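Local coordinates for protein RTX toxin (Vibrio vulnificus CMCP6, PDB 6A8J) that probably acts as the Ras/Rap1-specific endopeptidase of an RTX toxin, cleaving and so inactivating the small GTPases Ras and Rap1 in host cells, at residues A[271-276]-A[300-305]; A[412-417]-A[451-456]. All coordinates share one frame; numbering follows the deposited sequence.

In the fold
Both contacts lie in the region related to the C2 domain of Pasteurella multocida toxin, on the same side of the chain's centre. Contact 1 joins the last, weakly bonded part of helix 266-273 to the loop entering strand 304-309, whereas contact 2 sets helix 405-423 against the short helix 453-457. Their centres are 16 Å apart, and their nearest atoms come within about 5 Å without touching. Two elements tie them together. Trp269 meets Tyr273 of contact 1 and His455 of contact 2, and strand 304-309, which begins in contact 1, carries the Leu306 that packs on Ile453. Contact 1 is peripheral and partly exposed; contact 2 is buried.

Contact 1: residues A[271-276]-A[300-305]; sequences RRYSGT and DDRKGL
Arg272 and Arg302 approach from opposite directions, and Tyr273 lies beside them; these three side chains make up most of the contact, since the two backbones stay far apart, with the nearest CA atoms, those of Arg272 and Arg302, 11.7 Å from each other. A long side chain is therefore needed to bridge the gap. Arg272 does so fully stretched: CG is anti to the backbone N (chi1 -166°) and the chain runs straight on to the guanidinium. Its NH2 gives a weak hydrogen bond of 3.3 Å to the backbone O of Asp301, which lies at the edge of the guanidinium, in its plane. The carboxylate of Asp301 stays farther off and makes no salt bridge; the charge of Arg272 is instead met through NH1 by Asp458.

Arg302, extended as far as NE, where the guanidinium turns aside, passes Tyr273 in the reverse sense. Its NE lies at the edge of the Tyr273 ring, 3.5 Å from Tyr273 OH, and that OH in turn lies at the edge of the Arg302 guanidinium, a close polar approach without a hydrogen bond; ring and guanidinium are turned 49° apart. The NE also stands over one face of the Arg272 guanidinium, 4.0 Å from Arg272 NH2, with the two guanidinium planes 26° apart. Two like charges are thus close, and Asp458 probably eases their repulsion. Tyr273 suits a place between polar and apolar neighbours: its hydroxyl lies above one face of the Arg272 guanidinium, while its ring packs on Leu281 and Pro460.

Polar side chains thus bridge helix 266-273 and the loop entering strand 304-309, an outermost strand of the four-stranded parallel sheet in this alpha/beta domain.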
loop_
_atom_site.group_PDB
_atom_site.type_symbol
_atom_site.label_atom_id
_atom_site.label_comp_id
_atom_site.label_asym_id
_atom_site.label_seq_id
_atom_site.Cartn_x
_atom_site.Cartn_y
_atom_site.Cartn_z
ATOM N N ARG A 271 -2.333 29.485 11.327
ATOM C CA ARG A 271 -2.452 30.938 11.319
ATOM C C ARG A 271 -3.449 31.406 10.268
ATOM O O ARG A 271 -3.972 32.519 10.346
ATOM C CB ARG A 271 -1.092 31.591 11.067
ATOM C CG ARG A 271 -0.158 31.584 12.263
ATOM C CD ARG A 271 0.443 32.964 12.468
ATOM N NE ARG A 271 1.027 33.486 11.236
ATOM C CZ ARG A 271 1.238 34.776 10.997
ATOM N NH1 ARG A 271 0.908 35.684 11.904
ATOM N NH2 ARG A 271 1.775 35.160 9.846
ATOM N N ARG A 272 -3.712 30.548 9.288
ATOM C CA ARG A 272 -4.545 30.921 8.151
ATOM C C ARG A 272 -5.943 30.310 8.224
ATOM O O ARG A 272 -6.900 30.878 7.697
ATOM C CB ARG A 272 -3.862 30.505 6.847
ATOM C CG ARG A 272 -4.470 31.121 5.601
ATOM C CD ARG A 272 -3.784 30.610 4.345
ATOM N NE ARG A 272 -4.319 31.234 3.138
ATOM C CZ ARG A 272 -3.987 30.873 1.904
ATOM N NH1 ARG A 272 -3.122 29.887 1.709
ATOM N NH2 ARG A 272 -4.523 31.496 0.863
ATOM N N TYR A 273 -6.063 29.159 8.880
ATOM C CA TYR A 273 -7.339 28.452 8.923
ATOM C C TYR A 273 -7.776 28.093 10.341
ATOM O O TYR A 273 -8.652 27.248 10.530
ATOM C CB TYR A 273 -7.265 27.187 8.066
ATOM C CG TYR A 273 -6.823 27.453 6.645
ATOM C CD1 TYR A 273 -7.585 28.250 5.801
ATOM C CD2 TYR A 273 -5.648 26.907 6.148
ATOM C CE1 TYR A 273 -7.188 28.498 4.504
ATOM C CE2 TYR A 273 -5.242 27.149 4.850
ATOM C CZ TYR A 273 -6.017 27.945 4.031
ATOM O OH TYR A 273 -5.622 28.191 2.737
ATOM N N SER A 274 -7.168 28.738 11.331
ATOM C CA SER A 274 -7.556 28.540 12.724
ATOM C C SER A 274 -7.444 29.844 13.504
ATOM O O SER A 274 -6.628 30.706 13.176
ATOM C CB SER A 274 -6.699 27.456 13.379
ATOM O OG SER A 274 -6.860 26.210 12.724
ATOM N N GLY A 275 -8.268 29.985 14.536
ATOM C CA GLY A 275 -8.272 31.190 15.344
ATOM C C GLY A 275 -8.763 32.395 14.568
ATOM O O GLY A 275 -9.901 32.420 14.104
ATOM N N THR A 276 -7.898 33.393 14.422
ATOM C CA THR A 276 -8.248 34.614 13.705
ATOM C C THR A 276 -8.409 34.347 12.212
ATOM O O THR A 276 -9.323 34.868 11.574
ATOM C CB THR A 276 -7.191 35.715 13.918
ATOM O OG1 THR A 276 -7.048 35.979 15.319
ATOM C CG2 THR A 276 -7.600 36.996 13.207
ATOM N N ASP A 300 -9.703 31.912 -3.777
ATOM C CA ASP A 300 -8.912 33.138 -3.792
ATOM C C ASP A 300 -7.473 32.834 -3.387
ATOM O O ASP A 300 -7.156 32.770 -2.199
ATOM C CB ASP A 300 -9.524 34.185 -2.859
ATOM C CG ASP A 300 -8.891 35.552 -3.020
ATOM O OD1 ASP A 300 -8.373 35.842 -4.118
ATOM O OD2 ASP A 300 -8.915 36.337 -2.050
ATOM N N ASP A 301 -6.615 32.656 -4.389
ATOM C CA ASP A 301 -5.243 32.188 -4.195
ATOM C C ASP A 301 -5.238 30.893 -3.388
ATOM O O ASP A 301 -4.540 30.771 -2.381
ATOM C CB ASP A 301 -4.381 33.251 -3.507
ATOM C CG ASP A 301 -2.889 32.975 -3.645
ATOM O OD1 ASP A 301 -2.514 31.836 -3.999
ATOM O OD2 ASP A 301 -2.088 33.900 -3.399
ATOM N N ARG A 302 -6.041 29.934 -3.833
ATOM C CA ARG A 302 -6.041 28.599 -3.255
ATOM C C ARG A 302 -6.071 27.578 -4.383
ATOM O O ARG A 302 -6.890 27.676 -5.298
ATOM C CB ARG A 302 -7.224 28.411 -2.304
ATOM C CG ARG A 302 -7.137 29.273 -1.054
ATOM C CD ARG A 302 -8.228 28.950 -0.052
ATOM N NE ARG A 302 -8.210 29.880 1.073
ATOM C CZ ARG A 302 -8.880 31.027 1.102
ATOM N NH1 ARG A 302 -9.628 31.386 0.069
ATOM N NH2 ARG A 302 -8.804 31.815 2.166
ATOM N N LYS A 303 -5.167 26.609 -4.315
ATOM C CA LYS A 303 -4.960 25.657 -5.401
ATOM C C LYS A 303 -6.192 24.811 -5.713
ATOM O O LYS A 303 -6.332 24.306 -6.827
ATOM C CB LYS A 303 -3.775 24.749 -5.072
ATOM C CG LYS A 303 -3.820 24.168 -3.670
ATOM C CD LYS A 303 -2.426 24.050 -3.079
ATOM C CE LYS A 303 -1.577 23.054 -3.845
ATOM N NZ LYS A 303 -0.223 22.919 -3.242
ATOM N N GLY A 304 -7.083 24.656 -4.738
ATOM C CA GLY A 304 -8.283 23.867 -4.949
ATOM C C GLY A 304 -9.285 23.876 -3.809
ATOM O O GLY A 304 -9.260 24.751 -2.944
ATOM N N LEU A 305 -10.175 22.887 -3.820
ATOM C CA LEU A 305 -11.215 22.763 -2.806
ATOM C C LEU A 305 -11.209 21.381 -2.168
ATOM O O LEU A 305 -10.989 20.375 -2.845
ATOM C CB LEU A 305 -12.594 23.039 -3.409
ATOM C CG LEU A 305 -12.856 24.447 -3.937
ATOM C CD1 LEU A 305 -14.282 24.567 -4.454
ATOM C CD2 LEU A 305 -12.592 25.467 -2.846
#

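Contact 2: residues A[412-417]-A[451-456]; sequences GAANNI and PGITHR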
loop_
_atom_site.group_PDB
_atom_site.type_symbol
_atom_site.label_atom_id
_atom_site.label_comp_id
_atom_site.label_asym_id
_atom_site.label_seq_id
_atom_site.Cartn_x
_atom_site.Cartn_y
_atom_site.Cartn_z
ATOM N N GLY A 412 -1.136 8.294 5.478
ATOM C CA GLY A 412 0.081 8.741 4.827
ATOM C C GLY A 412 0.077 8.453 3.339
ATOM O O GLY A 412 0.538 9.267 2.538
ATOM N N ALA A 413 -0.446 7.289 2.968
ATOM C CA ALA A 413 -0.492 6.882 1.570
ATOM C C ALA A 413 -1.471 7.743 0.774
ATOM O O ALA A 413 -1.261 8.000 -0.412
ATOM C CB ALA A 413 -0.864 5.414 1.460
ATOM N N ALA A 414 -2.538 8.185 1.431
ATOM C CA ALA A 414 -3.498 9.086 0.805
ATOM C C ALA A 414 -2.869 10.456 0.578
ATOM O O ALA A 414 -3.175 11.135 -0.401
ATOM C CB ALA A 414 -4.751 9.207 1.653
ATOM N N ASN A 415 -1.990 10.857 1.493
ATOM C CA ASN A 415 -1.273 12.121 1.367
ATOM C C ASN A 415 -0.353 12.129 0.153
ATOM O O ASN A 415 -0.353 13.081 -0.626
ATOM C CB ASN A 415 -0.467 12.411 2.633
ATOM C CG ASN A 415 -1.340 12.838 3.798
ATOM O OD1 ASN A 415 -2.559 12.684 3.764
ATOM N ND2 ASN A 415 -0.714 13.377 4.838
ATOM N N ASN A 416 0.428 11.063 -0.003
ATOM C CA ASN A 416 1.338 10.937 -1.137
ATOM C C ASN A 416 0.593 10.950 -2.468
ATOM O O ASN A 416 1.077 11.509 -3.452
ATOM C CB ASN A 416 2.173 9.661 -1.017
ATOM C CG ASN A 416 3.594 9.937 -0.559
ATOM O OD1 ASN A 416 3.923 11.052 -0.154
ATOM N ND2 ASN A 416 4.444 8.919 -0.620
ATOM N N ILE A 417 -0.586 10.335 -2.492
ATOM C CA ILE A 417 -1.431 10.353 -3.682
ATOM C C ILE A 417 -1.935 11.765 -3.950
ATOM O O ILE A 417 -1.890 12.246 -5.081
ATOM C CB ILE A 417 -2.635 9.394 -3.545
ATOM C CG1 ILE A 417 -2.162 7.940 -3.507
ATOM C CG2 ILE A 417 -3.608 9.588 -4.696
ATOM C CD1 ILE A 417 -1.470 7.488 -4.772
ATOM N N PRO A 451 -0.038 14.287 9.294
ATOM C CA PRO A 451 -0.776 15.499 8.929
ATOM C C PRO A 451 -1.892 15.194 7.936
ATOM O O PRO A 451 -1.717 14.344 7.063
ATOM C CB PRO A 451 0.299 16.389 8.300
ATOM C CG PRO A 451 1.323 15.434 7.795
ATOM C CD PRO A 451 1.338 14.296 8.771
ATOM N N GLY A 452 -3.025 15.872 8.072
ATOM C CA GLY A 452 -4.166 15.622 7.210
ATOM C C GLY A 452 -3.950 16.098 5.786
ATOM O O GLY A 452 -2.935 16.722 5.479
ATOM N N ILE A 453 -4.908 15.792 4.916
ATOM C CA ILE A 453 -4.876 16.259 3.534
ATOM C C ILE A 453 -4.827 17.781 3.505
ATOM O O ILE A 453 -4.108 18.378 2.706
ATOM C CB ILE A 453 -6.107 15.768 2.739
ATOM C CG1 ILE A 453 -6.139 14.238 2.684
ATOM C CG2 ILE A 453 -6.107 16.342 1.333
ATOM C CD1 ILE A 453 -5.023 13.634 1.863
ATOM N N THR A 454 -5.594 18.392 4.402
ATOM C CA THR A 454 -5.676 19.842 4.515
ATOM C C THR A 454 -4.318 20.491 4.759
ATOM O O THR A 454 -4.014 21.544 4.200
ATOM C CB THR A 454 -6.626 20.247 5.653
ATOM O OG1 THR A 454 -6.251 19.562 6.853
ATOM C CG2 THR A 454 -8.060 19.891 5.299
ATOM N N HIS A 455 -3.505 19.855 5.596
ATOM C CA HIS A 455 -2.204 20.400 5.963
ATOM C C HIS A 455 -1.205 20.335 4.814
ATOM O O HIS A 455 -0.467 21.289 4.572
ATOM C CB HIS A 455 -1.643 19.660 7.180
ATOM C CG HIS A 455 -2.376 19.948 8.452
ATOM N ND1 HIS A 455 -2.657 18.974 9.385
ATOM C CD2 HIS A 455 -2.878 21.102 8.951
ATOM C CE1 HIS A 455 -3.306 19.514 10.402
ATOM N NE2 HIS A 455 -3.452 20.805 10.163
ATOM N N ARG A 456 -1.182 19.210 4.106
ATOM C CA ARG A 456 -0.205 19.009 3.042
ATOM C C ARG A 456 -0.581 19.735 1.754
ATOM O O ARG A 456 0.249 19.888 0.858
ATOM C CB ARG A 456 -0.021 17.517 2.760
ATOM C CG ARG A 456 0.611 16.746 3.905
ATOM C CD ARG A 456 1.391 15.547 3.393
ATOM N NE ARG A 456 2.512 15.953 2.552
ATOM C CZ ARG A 456 3.330 15.107 1.934
ATOM N NH1 ARG A 456 3.154 13.799 2.059
ATOM N NH2 ARG A 456 4.323 15.571 1.187
HETATM O O HOH W 1 2.380 11.775 4.122
#
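Segment 412-417, within helix 405-423, and segment 451-456 approach most closely at Asn415 and Ile453, whose CA atoms are 5.9 Å apart. The first segment is helical throughout; the second starts as loop at Pro451, and Gly452 takes the N-cap position of the helix that follows.

Asn415 has by far the most surface buried here. With CG anti to its carbonyl carbon (chi1 -74°), its amide extends toward the loop residue Pro451, and ND2 donates a nearly straight hydrogen bond (2.6 Å) to Pro451 O, with an N-H...O angle of 165°. The acceptor lies in the amide plane, while the donor is tilted from the plane of the carbonyl. Asparagine fits well, because its short side chain brings an N-H to the carbonyl of the buried Pro451, just ahead of the helix.

Around this bond, the Ile453 methyl CD1 meets the amide at Asn415 OD1 (3.3 Å) and makes a loose apolar contact with Ala414 CB (4.4 Å). The aliphatic part of Arg456, its CG and CD, lies against ND2 and CB of Asn415, with CD 3.4 Å from ND2 and the amide and guanidinium planes 67° apart. Bent at chi3, Arg456 carries NH1 on to 3.6 Å from Asn416 OD1, which lies near the guanidinium plane, but no hydrogen bond is made. A water weakly links that same NH1 to Gly412 O.

Helix 240-263 borders both segments, Gln253 meeting Ala413 and Asn416, and Ser260 meeting Pro451 and Arg456. From the central sheet, Leu306 of strand 304-309 packs on Ile453 and Thr454, so the short helix is lodged between helix 405-423 and that strand.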